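Local atomic coordinates of aspartate-semialdehyde dehydrogenase (Vibrio cholerae, PDB entry 2QZ9), a protein that catalyses the NADPH-dependent reductive dephosphorylation of L-aspartyl-4-phosphate to L-aspartate-semialdehyde, an early step in the biosynthesis of lysine and methionine. Residues 128-133 with 214-219; 134-139 with 218-223; 210-215 with 233-238. One frame throughout, in Å; residues are numbered along the deposited sequence.

Following the chain from the N terminus, residues 128-139 leave strand 125-127 of the nucleotide-binding sheet and enter helix 131-147, whose first turn carries the catalytic Cys-131. Contacts 1 and 2 both close on helix 211-224, about 80 residues later; they follow one another along both helices and end on the same, overlapping stretch of it. Contact 3 closes a short loop between the start of helix 211-224 and strand 230-234; it begins on the stretch where contact 1 ends and crosses contact 2. Helix 211-224 is thus the common element, joining the active-site helix to the strand outermost, within this chain, in the six-stranded sheet, and contacts 1 and 3 also reach the second subunit.

Contact 1: 128-133 with 214-219; sequences NPNCST and MKMVWE
Pro-129, Asn-130 and the first turn of helix 131-147 lie against helix 211-224, closest at Thr-133 and Met-216, whose CA atoms are 5.4 Å apart. Asn-130 is the N-cap of the first helix, and its backbone N donates to Glu-219 OE1 at 2.9 Å in a nearly straight bond (169°) that uses the syn lone pair. Glu-219 reaches it with a chain extended beyond CG (chi2 -176°); its OE1 also lies 3.4 Å from Pro-129 CB. The OD1 of Asn-130 is gripped twice by Thr-133, from N at 3.0 Å and from OG1 at 2.9 Å, while its ND2 turns to Glu-212. Thr-133 lays CG2 on Glu-219 CB, 3.8 Å away, and passes OG1 alongside Met-216. The SD of Met-216 lies 3.9 Å from Ser-132 CB, and the bend at chi3 (72°) turns CE back to the same carbon. Glu-219 OE2 forms a salt bridge with Arg-100, predicted to bind phosphate. One buried carboxylate therefore joins the backbone just before the catalytic Cys-131 to the probable phosphate site, and the salt bridge with Arg-100 would be expected to favour its ionised form.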
loop_
_atom_site.group_PDB
_atom_site.type_symbol
_atom_site.label_atom_id
_atom_site.label_comp_id
_atom_site.label_asym_id
_atom_site.label_seq_id
_atom_site.Cartn_x
_atom_site.Cartn_y
_atom_site.Cartn_z
ATOM N N ASN A 128 -8.744 1.752 -24.512
ATOM C CA ASN A 128 -9.252 1.437 -23.190
ATOM C C ASN A 128 -8.114 1.785 -22.230
ATOM O O ASN A 128 -7.004 1.272 -22.392
ATOM C CB ASN A 128 -9.579 -0.069 -23.166
ATOM C CG ASN A 128 -10.591 -0.468 -22.086
ATOM O OD1 ASN A 128 -10.437 -1.516 -21.447
ATOM N ND2 ASN A 128 -11.635 0.322 -21.912
ATOM N N PRO A 129 -8.356 2.676 -21.241
ATOM C CA PRO A 129 -7.255 3.038 -20.343
ATOM C C PRO A 129 -6.801 1.918 -19.398
ATOM O O PRO A 129 -7.449 0.864 -19.273
ATOM C CB PRO A 129 -7.818 4.214 -19.525
ATOM C CG PRO A 129 -9.093 4.586 -20.155
ATOM C CD PRO A 129 -9.598 3.370 -20.864
ATOM N N ASN A 130 -5.684 2.183 -18.735
ATOM C CA ASN A 130 -5.119 1.320 -17.712
ATOM C C ASN A 130 -6.056 1.176 -16.496
ATOM O O ASN A 130 -6.737 2.118 -16.110
ATOM C CB ASN A 130 -3.710 1.869 -17.404
ATOM C CG ASN A 130 -3.329 1.802 -15.961
ATOM O OD1 ASN A 130 -3.694 2.676 -15.169
ATOM N ND2 ASN A 130 -2.532 0.793 -15.609
ATOM N N CYS A 131 -6.119 -0.018 -15.921
ATOM C CA CYS A 131 -7.056 -0.282 -14.828
ATOM C C CYS A 131 -7.018 0.722 -13.679
ATOM O O CYS A 131 -8.068 1.207 -13.266
ATOM C CB CYS A 131 -6.939 -1.712 -14.302
ATOM S SG CYS A 131 -5.284 -2.408 -14.222
ATOM N N SER A 132 -5.818 1.029 -13.186
ATOM C CA SER A 132 -5.595 1.929 -12.051
ATOM C C SER A 132 -6.132 3.326 -12.314
ATOM O O SER A 132 -6.719 3.956 -11.434
ATOM C CB SER A 132 -4.106 2.044 -11.770
ATOM O OG SER A 132 -3.555 0.768 -11.528
ATOM N N THR A 133 -5.911 3.802 -13.532
ATOM C CA THR A 133 -6.406 5.086 -13.978
ATOM C C THR A 133 -7.945 5.098 -14.041
ATOM O O THR A 133 -8.579 5.987 -13.457
ATOM C CB THR A 133 -5.762 5.470 -15.344
ATOM O OG1 THR A 133 -4.334 5.473 -15.193
ATOM C CG2 THR A 133 -6.212 6.861 -15.787
ATOM N N MET A 214 4.094 6.326 -14.576
ATOM C CA MET A 214 4.021 7.281 -15.681
ATOM C C MET A 214 2.730 7.197 -16.495
ATOM O O MET A 214 2.263 8.216 -16.991
ATOM C CB MET A 214 5.280 7.235 -16.566
ATOM C CG MET A 214 6.507 7.928 -15.925
ATOM S SD MET A 214 6.095 9.461 -15.028
ATOM C CE MET A 214 5.653 10.528 -16.418
ATOM N N LYS A 215 2.122 6.012 -16.583
ATOM C CA LYS A 215 0.793 5.865 -17.207
ATOM C C LYS A 215 -0.347 6.518 -16.444
ATOM O O LYS A 215 -1.237 7.122 -17.049
ATOM C CB LYS A 215 0.436 4.388 -17.429
ATOM C CG LYS A 215 1.241 3.713 -18.526
ATOM C CD LYS A 215 0.817 2.266 -18.654
ATOM C CE LYS A 215 1.718 1.508 -19.600
ATOM N NZ LYS A 215 1.816 0.092 -19.105
ATOM N N MET A 216 -0.358 6.388 -15.118
ATOM C CA MET A 216 -1.381 7.096 -14.351
ATOM C C MET A 216 -1.280 8.611 -14.573
ATOM O O MET A 216 -2.292 9.285 -14.675
ATOM C CB MET A 216 -1.334 6.737 -12.868
ATOM C CG MET A 216 -1.582 5.252 -12.587
ATOM S SD MET A 216 -1.667 4.907 -10.821
ATOM C CE MET A 216 -3.255 5.633 -10.385
ATOM N N VAL A 217 -0.055 9.138 -14.642
ATOM C CA VAL A 217 0.177 10.547 -14.987
ATOM C C VAL A 217 -0.404 10.919 -16.360
ATOM O O VAL A 217 -1.333 11.717 -16.448
ATOM C CB VAL A 217 1.686 10.892 -14.935
ATOM C CG1 VAL A 217 1.942 12.316 -15.441
ATOM C CG2 VAL A 217 2.212 10.712 -13.525
ATOM N N TRP A 218 0.124 10.312 -17.420
ATOM C CA TRP A 218 -0.246 10.691 -18.779
ATOM C C TRP A 218 -1.704 10.403 -19.100
ATOM O O TRP A 218 -2.385 11.223 -19.709
ATOM C CB TRP A 218 0.611 9.960 -19.805
ATOM C CG TRP A 218 2.073 10.218 -19.753
ATOM C CD1 TRP A 218 2.711 11.411 -19.493
ATOM C CD2 TRP A 218 3.099 9.264 -20.035
ATOM N NE1 TRP A 218 4.075 11.233 -19.570
ATOM C CE2 TRP A 218 4.335 9.927 -19.906
ATOM C CE3 TRP A 218 3.089 7.900 -20.381
ATOM C CZ2 TRP A 218 5.555 9.274 -20.100
ATOM C CZ3 TRP A 218 4.303 7.250 -20.574
ATOM C CH2 TRP A 218 5.519 7.940 -20.429
ATOM N N GLU A 219 -2.191 9.238 -18.698
ATOM C CA GLU A 219 -3.582 8.906 -19.004
ATOM C C GLU A 219 -4.553 9.783 -18.242
ATOM O O GLU A 219 -5.610 10.133 -18.770
ATOM C CB GLU A 219 -3.865 7.430 -18.778
ATOM C CG GLU A 219 -3.010 6.530 -19.638
ATOM C CD GLU A 219 -3.365 5.074 -19.476
ATOM O OE1 GLU A 219 -4.529 4.774 -19.150
ATOM O OE2 GLU A 219 -2.480 4.224 -19.669
#

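Contact 2: 134-139 with 218-223; sequences IQMLVA and WETQKI
Leu-137 meets Thr-220 and Ile-223 where two helices pack side by side at an angle, helix 131-147, which begins with the catalytic cysteine, and helix 211-224 of the dimerisation domain. Their short segments run in broadly the same direction, crossing at -42° with axes 10.7 Å apart at closest approach, and the nearest CA atoms are those of Leu-137 and Thr-220.

The apolar part centres on Leu-137, which points toward helix 211-224 and splits its two methyls between two residues one helical turn apart. CD1 goes to Ile-223, 3.6 Å from CG2, and also lies close to CB and CD1 of that isoleucine. CD2 goes to Thr-220, where it lies 3.9 Å from CG2. With CG2 of Ile-223 anti to the backbone N, this short branch is the one that meets Leu-137 most closely.

The mixed polar and apolar part belongs to Thr-220. Its OG1 hydrogen-bonds within its own helix to the carbonyl oxygen of Met-216, one turn back, and so can present itself to apolar neighbours without needing a partner from helix 131-147. Met-136 approaches from the side, its chain crossing that of Thr-220 at about a right angle. Thr-133, one turn earlier on the first helix, touches both Thr-220 and Ile-223 and continues the same buried interface toward the active site.

Met-136 is extended through chi2 and then bends at chi3 (76°), which brings its terminal methyl CE to 3.4 Å from Thr-220 OG1.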
loop_
_atom_site.group_PDB
_atom_site.type_symbol
_atom_site.label_atom_id
_atom_site.label_comp_id
_atom_site.label_asym_id
_atom_site.label_seq_id
_atom_site.Cartn_x
_atom_site.Cartn_y
_atom_site.Cartn_z
ATOM N N ILE A 134 -8.537 4.115 -14.720
ATOM C CA ILE A 134 -10.014 3.989 -14.782
ATOM C C ILE A 134 -10.676 4.184 -13.413
ATOM O O ILE A 134 -11.516 5.057 -13.253
ATOM C CB ILE A 134 -10.484 2.632 -15.386
ATOM C CG1 ILE A 134 -10.201 2.560 -16.891
ATOM C CG2 ILE A 134 -11.991 2.412 -15.155
ATOM C CD1 ILE A 134 -10.270 1.139 -17.459
ATOM N N GLN A 135 -10.296 3.378 -12.432
ATOM C CA GLN A 135 -10.971 3.420 -11.125
ATOM C C GLN A 135 -10.732 4.705 -10.361
ATOM O O GLN A 135 -11.618 5.167 -9.641
ATOM C CB GLN A 135 -10.608 2.210 -10.258
ATOM C CG GLN A 135 -9.161 2.148 -9.761
ATOM C CD GLN A 135 -8.884 0.893 -8.958
ATOM O OE1 GLN A 135 -8.796 -0.195 -9.519
ATOM N NE2 GLN A 135 -8.746 1.037 -7.634
ATOM N N MET A 136 -9.536 5.271 -10.499
ATOM C CA MET A 136 -9.209 6.531 -9.840
ATOM C C MET A 136 -10.028 7.676 -10.443
ATOM O O MET A 136 -10.538 8.522 -9.715
ATOM C CB MET A 136 -7.711 6.847 -9.951
ATOM C CG MET A 136 -7.321 8.159 -9.291
ATOM S SD MET A 136 -5.557 8.459 -9.292
ATOM C CE MET A 136 -5.234 8.950 -10.997
ATOM N N LEU A 137 -10.147 7.692 -11.769
ATOM C CA LEU A 137 -10.814 8.784 -12.446
ATOM C C LEU A 137 -12.321 8.730 -12.281
ATOM O O LEU A 137 -12.951 9.777 -12.117
ATOM C CB LEU A 137 -10.412 8.859 -13.916
ATOM C CG LEU A 137 -8.925 9.183 -14.119
ATOM C CD1 LEU A 137 -8.678 9.511 -15.574
ATOM C CD2 LEU A 137 -8.456 10.348 -13.214
ATOM N N VAL A 138 -12.895 7.527 -12.275
ATOM C CA VAL A 138 -14.327 7.378 -11.951
ATOM C C VAL A 138 -14.620 7.982 -10.564
ATOM O O VAL A 138 -15.554 8.776 -10.417
ATOM C CB VAL A 138 -14.816 5.905 -12.034
ATOM C CG1 VAL A 138 -16.246 5.771 -11.510
ATOM C CG2 VAL A 138 -14.750 5.390 -13.464
ATOM N N ALA A 139 -13.811 7.624 -9.564
ATOM C CA ALA A 139 -13.993 8.142 -8.204
ATOM C C ALA A 139 -13.779 9.662 -8.099
ATOM O O ALA A 139 -14.501 10.333 -7.360
ATOM C CB ALA A 139 -13.081 7.417 -7.240
ATOM N N TRP A 218 0.124 10.312 -17.420
ATOM C CA TRP A 218 -0.246 10.691 -18.779
ATOM C C TRP A 218 -1.704 10.403 -19.100
ATOM O O TRP A 218 -2.385 11.223 -19.709
ATOM C CB TRP A 218 0.611 9.960 -19.805
ATOM C CG TRP A 218 2.073 10.218 -19.753
ATOM C CD1 TRP A 218 2.711 11.411 -19.493
ATOM C CD2 TRP A 218 3.099 9.264 -20.035
ATOM N NE1 TRP A 218 4.075 11.233 -19.570
ATOM C CE2 TRP A 218 4.335 9.927 -19.906
ATOM C CE3 TRP A 218 3.089 7.900 -20.381
ATOM C CZ2 TRP A 218 5.555 9.274 -20.100
ATOM C CZ3 TRP A 218 4.303 7.250 -20.574
ATOM C CH2 TRP A 218 5.519 7.940 -20.429
ATOM N N GLU A 219 -2.191 9.238 -18.698
ATOM C CA GLU A 219 -3.582 8.906 -19.004
ATOM C C GLU A 219 -4.553 9.783 -18.242
ATOM O O GLU A 219 -5.610 10.133 -18.770
ATOM C CB GLU A 219 -3.865 7.430 -18.778
ATOM C CG GLU A 219 -3.010 6.530 -19.638
ATOM C CD GLU A 219 -3.365 5.074 -19.476
ATOM O OE1 GLU A 219 -4.529 4.774 -19.150
ATOM O OE2 GLU A 219 -2.480 4.224 -19.669
ATOM N N THR A 220 -4.197 10.176 -17.018
ATOM C CA THR A 220 -5.040 11.133 -16.283
ATOM C C THR A 220 -5.181 12.482 -17.004
ATOM O O THR A 220 -6.283 12.989 -17.187
ATOM C CB THR A 220 -4.541 11.338 -14.840
ATOM O OG1 THR A 220 -4.658 10.091 -14.130
ATOM C CG2 THR A 220 -5.341 12.445 -14.123
ATOM N N GLN A 221 -4.058 13.060 -17.410
ATOM C CA GLN A 221 -4.082 14.358 -18.069
ATOM C C GLN A 221 -4.775 14.293 -19.433
ATOM O O GLN A 221 -5.485 15.216 -19.786
ATOM C CB GLN A 221 -2.668 14.921 -18.185
ATOM C CG GLN A 221 -2.040 15.204 -16.845
ATOM C CD GLN A 221 -0.583 15.586 -16.962
ATOM O OE1 GLN A 221 0.074 15.255 -17.946
ATOM N NE2 GLN A 221 -0.065 16.289 -15.947
ATOM N N LYS A 222 -4.586 13.197 -20.173
ATOM C CA LYS A 222 -5.277 12.988 -21.449
ATOM C C LYS A 222 -6.796 12.889 -21.275
ATOM O O LYS A 222 -7.546 13.576 -21.973
ATOM C CB LYS A 222 -4.745 11.747 -22.193
ATOM C CG LYS A 222 -5.433 11.514 -23.577
ATOM C CD LYS A 222 -4.647 10.550 -24.471
ATOM C CE LYS A 222 -5.258 10.453 -25.873
ATOM N NZ LYS A 222 -4.455 9.561 -26.758
ATOM N N ILE A 223 -7.235 12.051 -20.332
ATOM C CA ILE A 223 -8.663 11.780 -20.094
ATOM C C ILE A 223 -9.433 12.979 -19.520
ATOM O O ILE A 223 -10.576 13.230 -19.902
ATOM C CB ILE A 223 -8.847 10.525 -19.199
ATOM C CG1 ILE A 223 -8.460 9.258 -19.982
ATOM C CG2 ILE A 223 -10.286 10.415 -18.686
ATOM C CD1 ILE A 223 -8.123 8.072 -19.131
#

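Contact 3: 210-215 with 233-238; sequences TKEEMK and PTCVRV
Glu-213 faces Pro-233, Thr-234 and Cys-235 where the capped N terminus of helix 211-224 meets strand 230-234, outermost in its sheet within this chain, and the residues that follow. Thr-210 and Glu-213 form a capping box: Thr-210 N donates to Glu-213 OE1 at 2.9 Å, approaching from above the carboxylate plane, and Glu-213 N returns a weak bond to Thr-210 OG1.

The packing is closest around the stem of Glu-213. Its CG lies 3.5 Å from Cys-235 SG, which CG of Glu-212 touches from the preceding residue, and Pro-233 sets its ring CG 3.3 Å from the carbonyl O of Glu-213. The extended chain of Glu-213 (chi2 168°) carries OE2 on to Cys-235 N, which donates at 2.9 Å and 168°, on the anti side of the oxygen. The capping glutamate thus holds helix and strand together as well.

Away from this packing the contact is looser, for the chain diverges from the helix after Cys-235. The polar ends of Glu-213 and Thr-234 meet the second subunit: Glu-213 OE1 forms a salt bridge with its Arg-296, and Thr-234 OG1 hydrogen-bonds to its His-249. Glu-212 OE1, besides its bond to Asn-130, takes one from Gln-158, predicted to bind substrate. A water bridges the two segments, donating to Glu-213 OE2 at 2.7 Å and also hydrogen-bonding to Thr-210 OG1 and Cys-235 O.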
loop_
_atom_site.group_PDB
_atom_site.type_symbol
_atom_site.label_atom_id
_atom_site.label_comp_id
_atom_site.label_asym_id
_atom_site.label_seq_id
_atom_site.Cartn_x
_atom_site.Cartn_y
_atom_site.Cartn_z
ATOM N N THR A 210 8.139 4.463 -12.559
ATOM C CA THR A 210 8.000 3.321 -13.453
ATOM C C THR A 210 7.011 3.684 -14.540
ATOM O O THR A 210 6.357 4.725 -14.459
ATOM C CB THR A 210 7.517 2.049 -12.727
ATOM O OG1 THR A 210 6.193 2.257 -12.234
ATOM C CG2 THR A 210 8.444 1.688 -11.584
ATOM N N LYS A 211 6.897 2.822 -15.546
ATOM C CA LYS A 211 5.955 3.024 -16.651
ATOM C C LYS A 211 4.508 3.017 -16.166
ATOM O O LYS A 211 3.690 3.808 -16.638
ATOM C CB LYS A 211 6.157 1.954 -17.715
ATOM C CG LYS A 211 5.959 2.442 -19.133
ATOM C CD LYS A 211 7.261 2.401 -19.934
ATOM C CE LYS A 211 7.277 1.267 -20.944
ATOM N NZ LYS A 211 6.566 0.056 -20.439
ATOM N N GLU A 212 4.188 2.130 -15.221
ATOM C CA GLU A 212 2.848 2.100 -14.635
ATOM C C GLU A 212 2.523 3.437 -13.954
ATOM O O GLU A 212 1.439 3.994 -14.142
ATOM C CB GLU A 212 2.703 0.919 -13.657
ATOM C CG GLU A 212 1.325 0.769 -13.010
ATOM C CD GLU A 212 0.253 0.241 -13.962
ATOM O OE1 GLU A 212 -0.887 -0.007 -13.509
ATOM O OE2 GLU A 212 0.545 0.060 -15.167
ATOM N N GLU A 213 3.483 3.949 -13.194
ATOM C CA GLU A 213 3.341 5.239 -12.531
ATOM C C GLU A 213 3.205 6.345 -13.582
ATOM O O GLU A 213 2.290 7.174 -13.516
ATOM C CB GLU A 213 4.520 5.478 -11.585
ATOM C CG GLU A 213 4.594 4.445 -10.457
ATOM C CD GLU A 213 5.892 4.458 -9.666
ATOM O OE1 GLU A 213 6.842 5.188 -10.020
ATOM O OE2 GLU A 213 5.966 3.718 -8.659
ATOM N N MET A 214 4.094 6.326 -14.576
ATOM C CA MET A 214 4.021 7.281 -15.681
ATOM C C MET A 214 2.730 7.197 -16.495
ATOM O O MET A 214 2.263 8.216 -16.991
ATOM C CB MET A 214 5.280 7.235 -16.566
ATOM C CG MET A 214 6.507 7.928 -15.925
ATOM S SD MET A 214 6.095 9.461 -15.028
ATOM C CE MET A 214 5.653 10.528 -16.418
ATOM N N LYS A 215 2.122 6.012 -16.583
ATOM C CA LYS A 215 0.793 5.865 -17.207
ATOM C C LYS A 215 -0.347 6.518 -16.444
ATOM O O LYS A 215 -1.237 7.122 -17.049
ATOM C CB LYS A 215 0.436 4.388 -17.429
ATOM C CG LYS A 215 1.241 3.713 -18.526
ATOM C CD LYS A 215 0.817 2.266 -18.654
ATOM C CE LYS A 215 1.718 1.508 -19.600
ATOM N NZ LYS A 215 1.816 0.092 -19.105
ATOM N N PRO A 233 2.302 9.393 -8.508
ATOM C CA PRO A 233 2.063 8.008 -8.099
ATOM C C PRO A 233 3.266 7.244 -7.532
ATOM O O PRO A 233 4.403 7.510 -7.907
ATOM C CB PRO A 233 1.593 7.333 -9.411
ATOM C CG PRO A 233 1.823 8.390 -10.525
ATOM C CD PRO A 233 2.721 9.451 -9.916
ATOM N N THR A 234 2.987 6.324 -6.606
ATOM C CA THR A 234 3.864 5.192 -6.306
ATOM C C THR A 234 3.005 3.937 -6.464
ATOM O O THR A 234 2.021 3.755 -5.737
ATOM C CB THR A 234 4.455 5.227 -4.865
ATOM O OG1 THR A 234 5.333 6.347 -4.710
ATOM C CG2 THR A 234 5.236 3.941 -4.549
ATOM N N CYS A 235 3.376 3.077 -7.412
ATOM C CA CYS A 235 2.642 1.843 -7.679
ATOM C C CYS A 235 3.341 0.613 -7.082
ATOM O O CYS A 235 4.529 0.383 -7.316
ATOM C CB CYS A 235 2.431 1.680 -9.187
ATOM S SG CYS A 235 1.443 3.020 -9.916
ATOM N N VAL A 236 2.588 -0.165 -6.300
ATOM C CA VAL A 236 3.137 -1.294 -5.533
ATOM C C VAL A 236 2.360 -2.589 -5.823
ATOM O O VAL A 236 1.135 -2.594 -5.797
ATOM C CB VAL A 236 3.113 -1.004 -3.993
ATOM C CG1 VAL A 236 3.750 -2.148 -3.197
ATOM C CG2 VAL A 236 3.809 0.348 -3.650
ATOM N N ARG A 237 3.080 -3.681 -6.112
ATOM C CA ARG A 237 2.442 -4.991 -6.216
ATOM C C ARG A 237 2.259 -5.587 -4.823
ATOM O O ARG A 237 3.209 -5.624 -4.031
ATOM C CB ARG A 237 3.272 -5.948 -7.075
ATOM C CG ARG A 237 2.581 -7.292 -7.352
ATOM C CD ARG A 237 1.658 -7.244 -8.580
ATOM N NE ARG A 237 2.366 -6.840 -9.787
ATOM C CZ ARG A 237 1.789 -6.425 -10.915
ATOM N NH1 ARG A 237 0.465 -6.321 -11.020
ATOM N NH2 ARG A 237 2.553 -6.083 -11.933
ATOM N N VAL A 238 1.049 -6.049 -4.531
ATOM C CA VAL A 238 0.755 -6.692 -3.243
ATOM C C VAL A 238 0.281 -8.150 -3.441
ATOM O O VAL A 238 -0.132 -8.504 -4.549
ATOM C CB VAL A 238 -0.256 -5.859 -2.394
ATOM C CG1 VAL A 238 0.370 -4.520 -1.991
ATOM C CG2 VAL A 238 -1.584 -5.654 -3.144
HETATM O O HOH W 1 6.063 1.189 -9.532
#